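Local coordinates for protein glutathione S-transferase omega-like 2 (Saccharomyces cerevisiae, PDB 5LKB) that uses glutathione as a Xi-class glutathione transferase, acting as a thiol transferase and dehydroascorbate reductase and reacting with glutathionyl-(hydro)quinones, at residues P47-R51 and N220-Y224; V223-F228 and Y301-C307. One frame throughout, in Å; residues are numbered along the deposited sequence.

Contact 1 of 2, residues P47-R51 and N220-Y224; sequences PWAHR and NNGVY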
ATOM      1  N   PRO A  47      15.211   8.315   8.629  1.00 12.04           N
ATOM      2  CA  PRO A  47      14.593   9.582   9.007  1.00 12.17           C
ATOM      3  C   PRO A  47      15.262  10.233  10.215  1.00 13.71           C
ATOM      4  O   PRO A  47      15.098  11.440  10.435  1.00 14.72           O
ATOM      5  CB  PRO A  47      13.139   9.165   9.328  1.00 14.44           C
ATOM      6  CG  PRO A  47      13.244   7.792   9.816  1.00 14.70           C
ATOM      7  CD  PRO A  47      14.312   7.157   8.955  1.00 12.78           C
ATOM      8  N   TRP A  48      15.915   9.412  11.031  1.00 14.22           N
ATOM      9  CA  TRP A  48      16.638   9.926  12.195  1.00 12.96           C
ATOM     10  C   TRP A  48      17.871  10.677  11.716  1.00 13.05           C
ATOM     11  O   TRP A  48      18.116  11.840  12.107  1.00 15.69           O
ATOM     12  CB  TRP A  48      16.958   8.721  13.115  1.00 13.36           C
ATOM     13  CG  TRP A  48      15.817   7.778  13.383  1.00 15.59           C
ATOM     14  CD1 TRP A  48      15.628   6.563  12.799  1.00 17.84           C
ATOM     15  CD2 TRP A  48      14.637   8.013  14.179  1.00 14.97           C
ATOM     16  NE1 TRP A  48      14.433   6.023  13.175  1.00 17.28           N
ATOM     17  CE2 TRP A  48      13.815   6.876  14.052  1.00 16.27           C
ATOM     18  CE3 TRP A  48      14.222   9.042  15.025  1.00 15.05           C
ATOM     19  CZ2 TRP A  48      12.618   6.752  14.729  1.00 16.14           C
ATOM     20  CZ3 TRP A  48      13.056   8.918  15.706  1.00 18.45           C
ATOM     21  CH2 TRP A  48      12.245   7.764  15.549  1.00 15.38           C
ATOM     22  N   ALA A  49      18.668  10.020  10.864  1.00 15.10           N
ATOM     23  CA  ALA A  49      19.834  10.682  10.275  1.00 14.48           C
ATOM     24  C   ALA A  49      19.424  11.872   9.426  1.00 15.24           C
ATOM     25  O   ALA A  49      20.121  12.888   9.364  1.00 14.93           O
ATOM     26  CB  ALA A  49      20.629   9.666   9.460  1.00 16.95           C
ATOM     27  N   HIS A  50      18.272  11.781   8.746  1.00 12.66           N
ATOM     28  CA  HIS A  50      17.819  12.872   7.919  1.00 12.97           C
ATOM     29  C   HIS A  50      17.665  14.148   8.755  1.00 13.83           C
ATOM     30  O   HIS A  50      17.907  15.222   8.279  1.00 14.38           O
ATOM     31  CB  HIS A  50      16.532  12.452   7.173  1.00 13.19           C
ATOM     32  CG  HIS A  50      16.118  13.360   6.054  1.00 12.48           C
ATOM     33  ND1 HIS A  50      14.985  13.100   5.279  1.00 13.01           N
ATOM     34  CD2 HIS A  50      16.706  14.454   5.526  1.00 15.22           C
ATOM     35  CE1 HIS A  50      14.902  14.025   4.344  1.00 12.50           C
ATOM     36  NE2 HIS A  50      15.939  14.852   4.465  1.00 13.45           N
ATOM     37  N   ARG A  51      17.229  14.035  10.012  1.00 15.21           N
ATOM     38  CA  ARG A  51      17.087  15.206  10.866  1.00 14.45           C
ATOM     39  C   ARG A  51      18.377  15.965  10.911  1.00 14.59           C
ATOM     40  O   ARG A  51      18.357  17.185  10.864  1.00 15.61           O
ATOM     41  CB  ARG A  51      16.752  14.797  12.298  1.00 14.29           C
ATOM     42  CG  ARG A  51      15.445  13.987  12.528  1.00 16.81           C
ATOM     43  CD  ARG A  51      15.509  13.440  13.930  1.00 16.26           C
ATOM     44  NE  ARG A  51      14.198  13.063  14.436  1.00 15.37           N
ATOM     45  CZ  ARG A  51      13.970  12.721  15.690  1.00 18.00           C
ATOM     46  NH1 ARG A  51      14.988  12.751  16.564  1.00 17.09           N
ATOM     47  NH2 ARG A  51      12.751  12.398  16.066  1.00 16.65           N
ATOM     48  N   ASN A 220       6.909   9.303  14.594  1.00 14.60           N
ATOM     49  CA  ASN A 220       8.289   9.004  14.212  1.00 15.19           C
ATOM     50  C   ASN A 220       8.628   7.547  14.453  1.00 13.78           C
ATOM     51  O   ASN A 220       9.087   6.823  13.552  1.00 14.90           O
ATOM     52  CB  ASN A 220       9.312   9.887  14.948  1.00 15.40           C
ATOM     53  CG  ASN A 220       9.194  11.345  14.662  1.00 18.09           C
ATOM     54  OD1 ASN A 220       8.862  11.810  13.543  1.00 18.22           O
ATOM     55  ND2 ASN A 220       9.575  12.119  15.646  1.00 15.31           N
ATOM     56  N   ASN A 221       8.466   7.087  15.723  1.00 15.15           N
ATOM     57  CA  ASN A 221       8.613   5.688  16.073  1.00 13.95           C
ATOM     58  C   ASN A 221       7.309   4.910  15.889  1.00 13.87           C
ATOM     59  O   ASN A 221       7.361   3.688  15.779  1.00 14.99           O
ATOM     60  CB  ASN A 221       9.119   5.531  17.530  1.00 17.54           C
ATOM     61  CG  ASN A 221       9.780   4.217  17.749  1.00 16.09           C
ATOM     62  OD1 ASN A 221      10.562   3.694  16.935  1.00 16.67           O
ATOM     63  ND2 ASN A 221       9.498   3.621  18.908  1.00 17.07           N
ATOM     64  N   GLY A 222       6.172   5.611  15.831  1.00 14.85           N
ATOM     65  CA  GLY A 222       4.905   4.904  15.669  1.00 16.06           C
ATOM     66  C   GLY A 222       4.850   4.094  14.384  1.00 15.56           C
ATOM     67  O   GLY A 222       4.386   2.960  14.385  1.00 15.68           O
ATOM     68  N   VAL A 223       5.378   4.663  13.288  1.00 15.35           N
ATOM     69  CA  VAL A 223       5.357   3.884  12.033  1.00 13.23           C
ATOM     70  C   VAL A 223       6.217   2.644  12.124  1.00 13.64           C
ATOM     71  O   VAL A 223       5.888   1.619  11.537  1.00 13.51           O
ATOM     72  CB  VAL A 223       5.730   4.716  10.807  1.00 14.27           C
ATOM     73  CG1 VAL A 223       4.759   5.875  10.628  1.00 14.30           C
ATOM     74  CG2 VAL A 223       7.194   5.252  10.861  1.00 14.10           C
ATOM     75  N   TYR A 224       7.320   2.660  12.917  1.00 16.29           N
ATOM     76  CA  TYR A 224       8.193   1.506  13.063  1.00 13.57           C
ATOM     77  C   TYR A 224       7.591   0.447  13.988  1.00 12.69           C
ATOM     78  O   TYR A 224       7.661  -0.742  13.687  1.00 15.67           O
ATOM     79  CB  TYR A 224       9.538   1.936  13.636  1.00 14.18           C
ATOM     80  CG  TYR A 224      10.440   2.597  12.618  1.00 14.18           C
ATOM     81  CD1 TYR A 224      11.223   1.846  11.791  1.00 13.82           C
ATOM     82  CD2 TYR A 224      10.557   3.953  12.559  1.00 17.52           C
ATOM     83  CE1 TYR A 224      12.087   2.422  10.864  1.00 16.74           C
ATOM     84  CE2 TYR A 224      11.398   4.573  11.597  1.00 15.90           C
ATOM     85  CZ  TYR A 224      12.208   3.783  10.791  1.00 16.10           C
ATOM     86  OH  TYR A 224      13.104   4.341   9.856  1.00 17.95           O
TER

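Contact 2 of 2, residues V223-F228 and Y301-C307; sequences VYKTGF and YVQHFKC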
ATOM      1  N   VAL A 223       5.378   4.663  13.288  1.00 15.35           N
ATOM      2  CA  VAL A 223       5.357   3.884  12.033  1.00 13.23           C
ATOM      3  C   VAL A 223       6.217   2.644  12.124  1.00 13.64           C
ATOM      4  O   VAL A 223       5.888   1.619  11.537  1.00 13.51           O
ATOM      5  CB  VAL A 223       5.730   4.716  10.807  1.00 14.27           C
ATOM      6  CG1 VAL A 223       4.759   5.875  10.628  1.00 14.30           C
ATOM      7  CG2 VAL A 223       7.194   5.252  10.861  1.00 14.10           C
ATOM      8  N   TYR A 224       7.320   2.660  12.917  1.00 16.29           N
ATOM      9  CA  TYR A 224       8.193   1.506  13.063  1.00 13.57           C
ATOM     10  C   TYR A 224       7.591   0.447  13.988  1.00 12.69           C
ATOM     11  O   TYR A 224       7.661  -0.742  13.687  1.00 15.67           O
ATOM     12  CB  TYR A 224       9.538   1.936  13.636  1.00 14.18           C
ATOM     13  CG  TYR A 224      10.440   2.597  12.618  1.00 14.18           C
ATOM     14  CD1 TYR A 224      11.223   1.846  11.791  1.00 13.82           C
ATOM     15  CD2 TYR A 224      10.557   3.953  12.559  1.00 17.52           C
ATOM     16  CE1 TYR A 224      12.087   2.422  10.864  1.00 16.74           C
ATOM     17  CE2 TYR A 224      11.398   4.573  11.597  1.00 15.90           C
ATOM     18  CZ  TYR A 224      12.208   3.783  10.791  1.00 16.10           C
ATOM     19  OH  TYR A 224      13.104   4.341   9.856  1.00 17.95           O
ATOM     20  N   LYS A 225       6.973   0.886  15.100  1.00 14.95           N
ATOM     21  CA  LYS A 225       6.237  -0.072  15.943  1.00 15.49           C
ATOM     22  C   LYS A 225       5.105  -0.756  15.164  1.00 15.34           C
ATOM     23  O   LYS A 225       4.810  -1.937  15.403  1.00 16.29           O
ATOM     24  CB  LYS A 225       5.731   0.652  17.193  1.00 17.78           C
ATOM     25  CG  LYS A 225       6.860   1.140  18.135  1.00 17.76           C
ATOM     26  CD  LYS A 225       6.321   1.746  19.424  1.00 16.53           C
ATOM     27  CE  LYS A 225       5.671   3.054  19.157  1.00 17.85           C
ATOM     28  NZ  LYS A 225       5.249   3.741  20.416  1.00 20.91           N
ATOM     29  N   THR A 226       4.507  -0.027  14.203  1.00 13.81           N
ATOM     30  CA  THR A 226       3.487  -0.605  13.324  1.00 16.12           C
ATOM     31  C   THR A 226       4.110  -1.577  12.327  1.00 15.65           C
ATOM     32  O   THR A 226       3.671  -2.718  12.230  1.00 14.78           O
ATOM     33  CB  THR A 226       2.744   0.517  12.601  1.00 15.20           C
ATOM     34  OG1 THR A 226       2.122   1.399  13.522  1.00 15.88           O
ATOM     35  CG2 THR A 226       1.690  -0.055  11.682  1.00 15.86           C
ATOM     36  N   GLY A 227       5.114  -1.140  11.564  1.00 14.66           N
ATOM     37  CA  GLY A 227       5.583  -1.955  10.459  1.00 15.30           C
ATOM     38  C   GLY A 227       6.441  -3.120  10.871  1.00 15.86           C
ATOM     39  O   GLY A 227       6.502  -4.122  10.153  1.00 17.85           O
ATOM     40  N   PHE A 228       7.157  -2.977  11.996  1.00 14.93           N
ATOM     41  CA  PHE A 228       7.982  -4.045  12.518  1.00 17.54           C
ATOM     42  C   PHE A 228       7.205  -4.966  13.463  1.00 16.92           C
ATOM     43  O   PHE A 228       7.758  -5.972  13.909  1.00 19.86           O
ATOM     44  CB  PHE A 228       9.190  -3.470  13.257  1.00 17.34           C
ATOM     45  CG  PHE A 228      10.289  -2.864  12.399  1.00 18.17           C
ATOM     46  CD1 PHE A 228      10.461  -3.172  11.054  1.00 19.90           C
ATOM     47  CD2 PHE A 228      11.235  -2.012  13.019  1.00 17.26           C
ATOM     48  CE1 PHE A 228      11.526  -2.670  10.337  1.00 18.35           C
ATOM     49  CE2 PHE A 228      12.276  -1.486  12.284  1.00 20.77           C
ATOM     50  CZ  PHE A 228      12.425  -1.820  10.963  1.00 17.81           C
ATOM     51  N   TYR A 301       5.896   4.216   4.006  1.00 13.26           N
ATOM     52  CA  TYR A 301       5.254   3.699   5.204  1.00 12.84           C
ATOM     53  C   TYR A 301       3.844   3.130   4.922  1.00 13.38           C
ATOM     54  O   TYR A 301       3.422   2.179   5.578  1.00 13.90           O
ATOM     55  CB  TYR A 301       5.200   4.732   6.302  1.00 14.20           C
ATOM     56  CG  TYR A 301       6.580   5.172   6.787  1.00 13.11           C
ATOM     57  CD1 TYR A 301       7.671   4.294   6.847  1.00 12.65           C
ATOM     58  CD2 TYR A 301       6.765   6.467   7.194  1.00 12.06           C
ATOM     59  CE1 TYR A 301       8.927   4.725   7.341  1.00 13.68           C
ATOM     60  CE2 TYR A 301       7.983   6.895   7.695  1.00 13.59           C
ATOM     61  CZ  TYR A 301       9.038   6.015   7.749  1.00 15.94           C
ATOM     62  OH  TYR A 301      10.285   6.403   8.221  1.00 15.67           O
ATOM     63  N   VAL A 302       3.112   3.716   3.979  1.00 11.95           N
ATOM     64  CA  VAL A 302       1.783   3.218   3.611  1.00 12.80           C
ATOM     65  C   VAL A 302       1.837   1.744   3.161  1.00 12.83           C
ATOM     66  O   VAL A 302       1.197   0.875   3.776  1.00 13.63           O
ATOM     67  CB  VAL A 302       1.145   4.111   2.543  1.00 11.35           C
ATOM     68  CG1 VAL A 302      -0.135   3.467   1.977  1.00 13.50           C
ATOM     69  CG2 VAL A 302       0.762   5.437   3.130  1.00 12.58           C
ATOM     70  N   GLN A 303       2.608   1.431   2.133  1.00 13.57           N
ATOM     71  CA  GLN A 303       2.662   0.065   1.626  1.00 12.29           C
ATOM     72  C   GLN A 303       3.484  -0.856   2.490  1.00 12.72           C
ATOM     73  O   GLN A 303       3.106  -2.016   2.731  1.00 13.62           O
ATOM     74  CB  GLN A 303       3.196   0.050   0.200  1.00 13.53           C
ATOM     75  CG  GLN A 303       3.123  -1.235  -0.560  1.00 13.99           C
ATOM     76  CD  GLN A 303       4.133  -2.277  -0.173  1.00 14.34           C
ATOM     77  OE1 GLN A 303       5.269  -1.971   0.180  1.00 13.56           O
ATOM     78  NE2 GLN A 303       3.730  -3.536  -0.236  1.00 14.28           N
ATOM     79  N   HIS A 304       4.654  -0.400   2.881  1.00 13.35           N
ATOM     80  CA  HIS A 304       5.676  -1.254   3.414  1.00 14.01           C
ATOM     81  C   HIS A 304       5.465  -1.486   4.896  1.00 12.87           C
ATOM     82  O   HIS A 304       5.675  -2.628   5.392  1.00 14.00           O
ATOM     83  CB  HIS A 304       7.039  -0.610   3.197  1.00 13.24           C
ATOM     84  CG  HIS A 304       8.189  -1.424   3.692  1.00 11.72           C
ATOM     85  ND1 HIS A 304       8.650  -2.573   3.064  1.00 14.53           N
ATOM     86  CD2 HIS A 304       9.018  -1.194   4.745  1.00 16.76           C
ATOM     87  CE1 HIS A 304       9.685  -3.038   3.760  1.00 14.56           C
ATOM     88  NE2 HIS A 304       9.906  -2.229   4.788  1.00 14.53           N
ATOM     89  N   PHE A 305       5.121  -0.449   5.642  1.00 12.92           N
ATOM     90  CA  PHE A 305       4.802  -0.588   7.060  1.00 12.58           C
ATOM     91  C   PHE A 305       3.292  -0.702   7.313  1.00 13.89           C
ATOM     92  O   PHE A 305       2.845  -0.740   8.461  1.00 15.42           O
ATOM     93  CB  PHE A 305       5.379   0.580   7.890  1.00 13.96           C
ATOM     94  CG  PHE A 305       6.880   0.496   8.167  1.00 13.50           C
ATOM     95  CD1 PHE A 305       7.655  -0.650   7.860  1.00 12.61           C
ATOM     96  CD2 PHE A 305       7.532   1.545   8.822  1.00 13.47           C
ATOM     97  CE1 PHE A 305       9.035  -0.765   8.181  1.00 15.00           C
ATOM     98  CE2 PHE A 305       8.872   1.430   9.177  1.00 14.00           C
ATOM     99  CZ  PHE A 305       9.645   0.283   8.822  1.00 15.92           C
ATOM    100  N   LYS A 306       2.485  -0.821   6.268  1.00 12.17           N
ATOM    101  CA  LYS A 306       1.057  -1.072   6.388  1.00 12.60           C
ATOM    102  C   LYS A 306       0.335   0.021   7.139  1.00 12.99           C
ATOM    103  O   LYS A 306      -0.744  -0.196   7.726  1.00 14.43           O
ATOM    104  CB  LYS A 306       0.736  -2.483   6.938  1.00 14.26           C
ATOM    105  CG  LYS A 306       1.470  -3.605   6.229  1.00 14.76           C
ATOM    106  CD  LYS A 306       1.144  -4.952   6.898  1.00 15.81           C
ATOM    107  CE  LYS A 306       1.817  -6.099   6.109  1.00 19.89           C
ATOM    108  NZ  LYS A 306       3.337  -6.092   5.846  1.00 19.64           N
ATOM    109  N   CYS A 307       0.840   1.267   7.014  1.00 13.44           N
ATOM    110  CA  CYS A 307       0.236   2.404   7.665  1.00 13.13           C
ATOM    111  C   CYS A 307      -0.701   3.038   6.661  1.00 11.66           C
ATOM    112  O   CYS A 307      -0.442   4.077   6.071  1.00 14.53           O
ATOM    113  CB  CYS A 307       1.345   3.367   8.014  1.00 12.23           C
ATOM    114  SG  CYS A 307       2.330   2.848   9.491  1.00 15.91           S
TER
HETATM  115  O   HOH W   1       4.935  -4.102   7.732  1.00 18.03           O

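Contact 1 of 2, residues P47-R51 and N220-Y224
The five-membered ring of the Trp48 indole lies beside the ring of Tyr224, the planes 30° apart but so offset, with centroids 5.5 Å apart, that little of one ring lies over the other. NE1 of Trp48 comes to 3.7 Å from CE2 of Tyr224. The far end of the indole reaches the backbone turn, with CH2 of Trp48 3.7 Å from CB of Asn220 and the amide N of Asn221 near the ring plane at its edge. With chi1 at -47°, CG of Trp48 sits beside its own backbone N, and the indole extends toward 220-224. The Pro47 ring meets the phenol end of Tyr224 head-on: its CD is 3.2 Å from OH, while CG lies near the plane of the Tyr224 ring, at its edge, 4.1 Å from CE2. Within 47-51, the same CG also rests against one face of the indole, and CE3 of Trp48 sits over the centre of the Arg51 guanidinium. Arg51, its chain extended from CG to NE, points its NH2 end at the Asn220 side chain. Farther out, the hydroxyl of Tyr224 is hydrogen-bonded to Tyr346 and to a glycerol probably from the crystallisation liquor. Arg15, a glutathione ligand, makes a cation-pi contact with the Tyr224 ring and donates from NE to OD1 of Asn221. Cys46, the nucleophile, directly precedes Pro47, so this mostly apolar join between the thioredoxin-like and helical domains puts a phenol held by Tyr346 and a glutathione-binding arginine beside the start of the active-site helix.

Contact 2 of 2, residues V223-F228 and Y301-C307
Two helical elements of the all-helical GST C-terminal domain meet here: the short helix 222-227, and the end of helix 285-304 with the turn after it. Phe305 is the wedge. With chi1 at -77° its CG lies beside the backbone N, and the ring enters between two other aromatics. It turns an edge to the face of Tyr224 in an offset edge-to-face pair, CE2 3.5 Å from CD1 of Tyr224 and the planes at 65°. Another part of its rim points at the face of Phe228, where the CE1 atoms of Phe305 and Phe228 are 3.8 Å apart. The base of the ring lies against the helix backbone, CD1 3.6 Å from CA of Gly227, a residue with no CB to stand in its way. Were an alanine to replace Phe305, the faces of Tyr224 and Phe228 would probably lose the edge set between them, and a gap would open beside Gly227. Val223 supplies a second anchor: its CG2 stands over the centre of the Tyr301 ring, 3.7 Å from the centroid, a CH-pi contact. On the other branch CG1 reaches SG of Cys307, which also touches CG2 of Thr226 at 3.7 Å. Lys306, in a left-handed backbone conformation, turns the chain so that Cys307 N can bond back to Tyr301 O. A water donates to Gly227 O and His304 O, 2.9 Å from each, and accepts from Lys306 NZ, bridging the two segments near their C-terminal ends. Tyr346 hydrogen-bonds to the hydroxyl of Tyr301 and meets Phe305 edge-to-face. Joined edge-to-face, Tyr224, Phe228 and Phe305 make an aromatic cluster round a phenylalanine that follows a helix end and packs at a glycine of a neighbouring helix in the all-helical GST C-terminal domain.

How the contacts relate
Contacts 1 and 2 lie 12 Å apart, centre to centre, and are joined through helix 222-227, whose Val223 and Tyr224 belong to both. Along the chain the order is 47-51, then 220-224 running straight into 223-228, then 301-307. Contact 1 spans the boundary between the thioredoxin-like domain and the helical domain; contact 2 stays within the latter, where it ties the short helix to the end of helix 285-304. They also touch directly, CG of Pro47 lying 3.6 Å from OH of Tyr301. Tyr224 thus links the start of the active-site helix to the C-terminal domain, and Gln303 and Lys306 of contact 2 reach the second subunit of the homodimer.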